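Local coordinates for protein redox-sensing transcriptional repressor Rex (Thermoanaerobacter ethanolicus, PDB 3WG9) that probably represses transcription in response to the cellular NADH/NAD(+) balance, as a homodimer that joins a winged-helix DNA-binding part to a Rossmann-fold domain, at residues F110-I115 with R128-M133. Numbering follows the deposited sequence.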
ATOM      1  N   PHE B 110      11.645   8.053  10.570  1.00 43.71           N
ATOM      2  CA  PHE B 110      11.195   9.014   9.607  1.00 42.42           C
ATOM      3  C   PHE B 110      10.780  10.304  10.300  1.00 42.27           C
ATOM      4  O   PHE B 110       9.667  10.455  10.826  1.00 43.54           O
ATOM      5  CB  PHE B 110      10.118   8.401   8.714  1.00 38.69           C
ATOM      6  CG  PHE B 110      10.603   7.175   7.965  1.00 37.43           C
ATOM      7  CD1 PHE B 110      11.112   7.295   6.679  1.00 29.91           C
ATOM      8  CD2 PHE B 110      10.594   5.933   8.565  1.00 36.83           C
ATOM      9  CE1 PHE B 110      11.556   6.187   5.975  1.00 32.12           C
ATOM     10  CE2 PHE B 110      11.021   4.804   7.861  1.00 34.73           C
ATOM     11  CZ  PHE B 110      11.505   4.927   6.585  1.00 32.45           C
ATOM     12  N   ASN B 111      11.702  11.245  10.289  1.00 40.92           N
ATOM     13  CA  ASN B 111      11.511  12.407  11.123  1.00 41.48           C
ATOM     14  C   ASN B 111      10.803  13.534  10.397  1.00 39.73           C
ATOM     15  O   ASN B 111      11.414  14.211   9.575  1.00 37.21           O
ATOM     16  CB  ASN B 111      12.867  12.834  11.682  1.00 43.86           C
ATOM     17  CG  ASN B 111      13.424  11.820  12.697  1.00 50.19           C
ATOM     18  OD1 ASN B 111      14.631  11.610  12.783  1.00 59.81           O
ATOM     19  ND2 ASN B 111      12.536  11.170  13.439  1.00 53.29           N
ATOM     20  N   LEU B 112       9.523  13.732  10.687  1.00 36.65           N
ATOM     21  CA  LEU B 112       8.747  14.735   9.979  1.00 38.24           C
ATOM     22  C   LEU B 112       9.161  16.165  10.377  1.00 40.41           C
ATOM     23  O   LEU B 112       8.980  16.516  11.533  1.00 37.70           O
ATOM     24  CB  LEU B 112       7.246  14.571  10.278  1.00 40.40           C
ATOM     25  CG  LEU B 112       6.323  15.552   9.534  1.00 36.47           C
ATOM     26  CD1 LEU B 112       6.328  15.311   8.010  1.00 31.42           C
ATOM     27  CD2 LEU B 112       4.876  15.395  10.027  1.00 39.24           C
ATOM     28  N   LYS B 113       9.622  16.983   9.421  1.00 38.76           N
ATOM     29  CA  LYS B 113      10.143  18.341   9.695  1.00 39.66           C
ATOM     30  C   LYS B 113       9.190  19.469   9.390  1.00 38.06           C
ATOM     31  O   LYS B 113       9.408  20.586   9.828  1.00 38.51           O
ATOM     32  CB  LYS B 113      11.438  18.590   8.923  1.00 38.26           C
ATOM     33  CG  LYS B 113      12.507  17.636   9.251  1.00 41.90           C
ATOM     34  CD  LYS B 113      12.828  17.677  10.732  1.00 48.89           C
ATOM     35  CE  LYS B 113      13.661  16.479  11.070  1.00 53.02           C
ATOM     36  NZ  LYS B 113      14.399  16.610  12.356  1.00 60.70           N
ATOM     37  N   GLY B 114       8.147  19.217   8.601  1.00 36.76           N
ATOM     38  CA  GLY B 114       7.256  20.291   8.198  1.00 35.62           C
ATOM     39  C   GLY B 114       6.131  19.724   7.359  1.00 36.64           C
ATOM     40  O   GLY B 114       6.276  18.638   6.759  1.00 32.96           O
ATOM     41  N   ILE B 115       5.020  20.452   7.359  1.00 34.62           N
ATOM     42  CA  ILE B 115       3.858  20.174   6.560  1.00 35.41           C
ATOM     43  C   ILE B 115       3.537  21.424   5.757  1.00 35.12           C
ATOM     44  O   ILE B 115       3.653  22.545   6.256  1.00 38.47           O
ATOM     45  CB  ILE B 115       2.638  19.776   7.461  1.00 37.51           C
ATOM     46  CG1 ILE B 115       2.890  18.509   8.265  1.00 41.62           C
ATOM     47  CG2 ILE B 115       1.299  19.713   6.691  1.00 37.56           C
ATOM     48  CD1 ILE B 115       1.719  18.296   9.262  1.00 44.73           C
ATOM     49  N   ARG B 128       0.704  17.416  15.420  1.00 68.35           N
ATOM     50  CA  ARG B 128       1.707  16.488  15.899  1.00 68.85           C
ATOM     51  C   ARG B 128       2.885  17.368  16.323  1.00 69.15           C
ATOM     52  O   ARG B 128       4.055  16.953  16.304  1.00 69.87           O
ATOM     53  CB  ARG B 128       2.046  15.545  14.730  1.00 68.11           C
ATOM     54  CG  ARG B 128       3.188  14.591  14.910  1.00 70.43           C
ATOM     55  CD  ARG B 128       2.644  13.186  15.111  1.00 76.27           C
ATOM     56  NE  ARG B 128       2.682  12.777  16.512  1.00 81.57           N
ATOM     57  CZ  ARG B 128       3.801  12.559  17.203  1.00 84.91           C
ATOM     58  NH1 ARG B 128       4.999  12.734  16.638  1.00 84.48           N
ATOM     59  NH2 ARG B 128       3.724  12.170  18.468  1.00 84.92           N
ATOM     60  N   ASP B 129       2.557  18.594  16.734  1.00 69.22           N
ATOM     61  CA  ASP B 129       3.575  19.608  17.003  1.00 68.57           C
ATOM     62  C   ASP B 129       4.468  19.869  15.792  1.00 64.78           C
ATOM     63  O   ASP B 129       5.690  19.857  15.889  1.00 65.03           O
ATOM     64  CB  ASP B 129       4.429  19.203  18.212  1.00 71.05           C
ATOM     65  CG  ASP B 129       4.350  20.214  19.345  1.00 77.16           C
ATOM     66  OD1 ASP B 129       4.278  21.436  19.049  1.00 80.55           O
ATOM     67  OD2 ASP B 129       4.373  19.791  20.531  1.00 83.96           O
ATOM     68  N   VAL B 130       3.847  20.073  14.639  1.00 60.74           N
ATOM     69  CA  VAL B 130       4.586  20.328  13.401  1.00 54.85           C
ATOM     70  C   VAL B 130       3.825  21.456  12.727  1.00 52.80           C
ATOM     71  O   VAL B 130       2.595  21.393  12.554  1.00 52.76           O
ATOM     72  CB  VAL B 130       4.620  19.050  12.505  1.00 53.82           C
ATOM     73  CG1 VAL B 130       5.147  19.368  11.131  1.00 49.80           C
ATOM     74  CG2 VAL B 130       5.474  17.989  13.145  1.00 53.38           C
ATOM     75  N   GLU B 131       4.530  22.516  12.401  1.00 49.20           N
ATOM     76  CA  GLU B 131       3.874  23.670  11.803  1.00 49.44           C
ATOM     77  C   GLU B 131       3.459  23.426  10.366  1.00 46.88           C
ATOM     78  O   GLU B 131       4.161  22.749   9.574  1.00 47.27           O
ATOM     79  CB  GLU B 131       4.783  24.882  11.850  1.00 50.67           C
ATOM     80  CG  GLU B 131       4.004  26.180  12.051  1.00 57.60           C
ATOM     81  CD  GLU B 131       4.803  27.403  11.593  1.00 65.91           C
ATOM     82  OE1 GLU B 131       4.157  28.345  11.080  1.00 68.85           O
ATOM     83  OE2 GLU B 131       6.067  27.402  11.692  1.00 67.28           O
ATOM     84  N   VAL B 132       2.265  23.877  10.037  1.00 43.62           N
ATOM     85  CA  VAL B 132       1.867  23.917   8.655  1.00 41.80           C
ATOM     86  C   VAL B 132       2.440  25.171   8.074  1.00 42.21           C
ATOM     87  O   VAL B 132       2.220  26.269   8.650  1.00 43.10           O
ATOM     88  CB  VAL B 132       0.309  23.873   8.512  1.00 41.32           C
ATOM     89  CG1 VAL B 132      -0.114  24.101   7.025  1.00 41.99           C
ATOM     90  CG2 VAL B 132      -0.213  22.536   9.051  1.00 40.74           C
ATOM     91  N   MET B 133       3.093  25.080   6.918  1.00 40.24           N
ATOM     92  CA  MET B 133       3.695  26.289   6.317  1.00 40.42           C
ATOM     93  C   MET B 133       3.218  26.436   4.879  1.00 41.86           C
ATOM     94  O   MET B 133       2.775  25.456   4.292  1.00 38.47           O
ATOM     95  CB  MET B 133       5.216  26.179   6.337  1.00 40.10           C
ATOM     96  CG  MET B 133       5.815  26.243   7.724  1.00 41.95           C
ATOM     97  SD  MET B 133       7.538  25.680   7.720  1.00 47.10           S
ATOM     98  CE  MET B 133       7.951  25.853   9.449  1.00 48.46           C
TER
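The carbonyl O of I115 takes up the amide of M133, with M133 N at 2.7 Å from I115 O and an N-H...O angle of 157°. The same oxygen also receives a CA-H...O contact, V132 CA lying 3.3 Å from I115 O. On the N side of I115 the pairing is weak: I115 N reaches E131 O at 3.3 Å. These two bonds, running from one residue to E131 and M133 on both sides of V132, make the parallel bridge I115-V132. Beside the bridge, the CG2 methyls of I115 and V132 meet at 4.0 Å, on the sheet face that also brings I115 near A92 and V132 near D117.

Before the bridge, V130 turns its isopropyl group onto strand 110-117. V130 CG1, anti to the backbone N (chi1 169°), lies 3.7 Å from both G114 CA and I115 CG1, and the V130 and I115 side chains cross at about a right angle. L112 CD2 lies against both V130 methyls, 4.1 Å from V130 CG2, its side chain likewise crossing that of V130. V130 thus spans L112, G114 and I115 while its own backbone is still loop. The two segments come closest late in each: the CA atoms are 5.8 Å apart at G114 and V130 and 4.7 Å apart at I115 and V132. On the other edge of 110-117, N111, K113 and G114 make backbone hydrogen bonds to strand 85-90, and F141 of helix 138-144 touches both K113 and M133.

The short strand 132-134 forms the outer edge, within this chain, of a parallel sheet ordered 3-2-1-4-5-6, the topology of the NAD-binding Rossmann fold, beside D117, a residue that binds NADH.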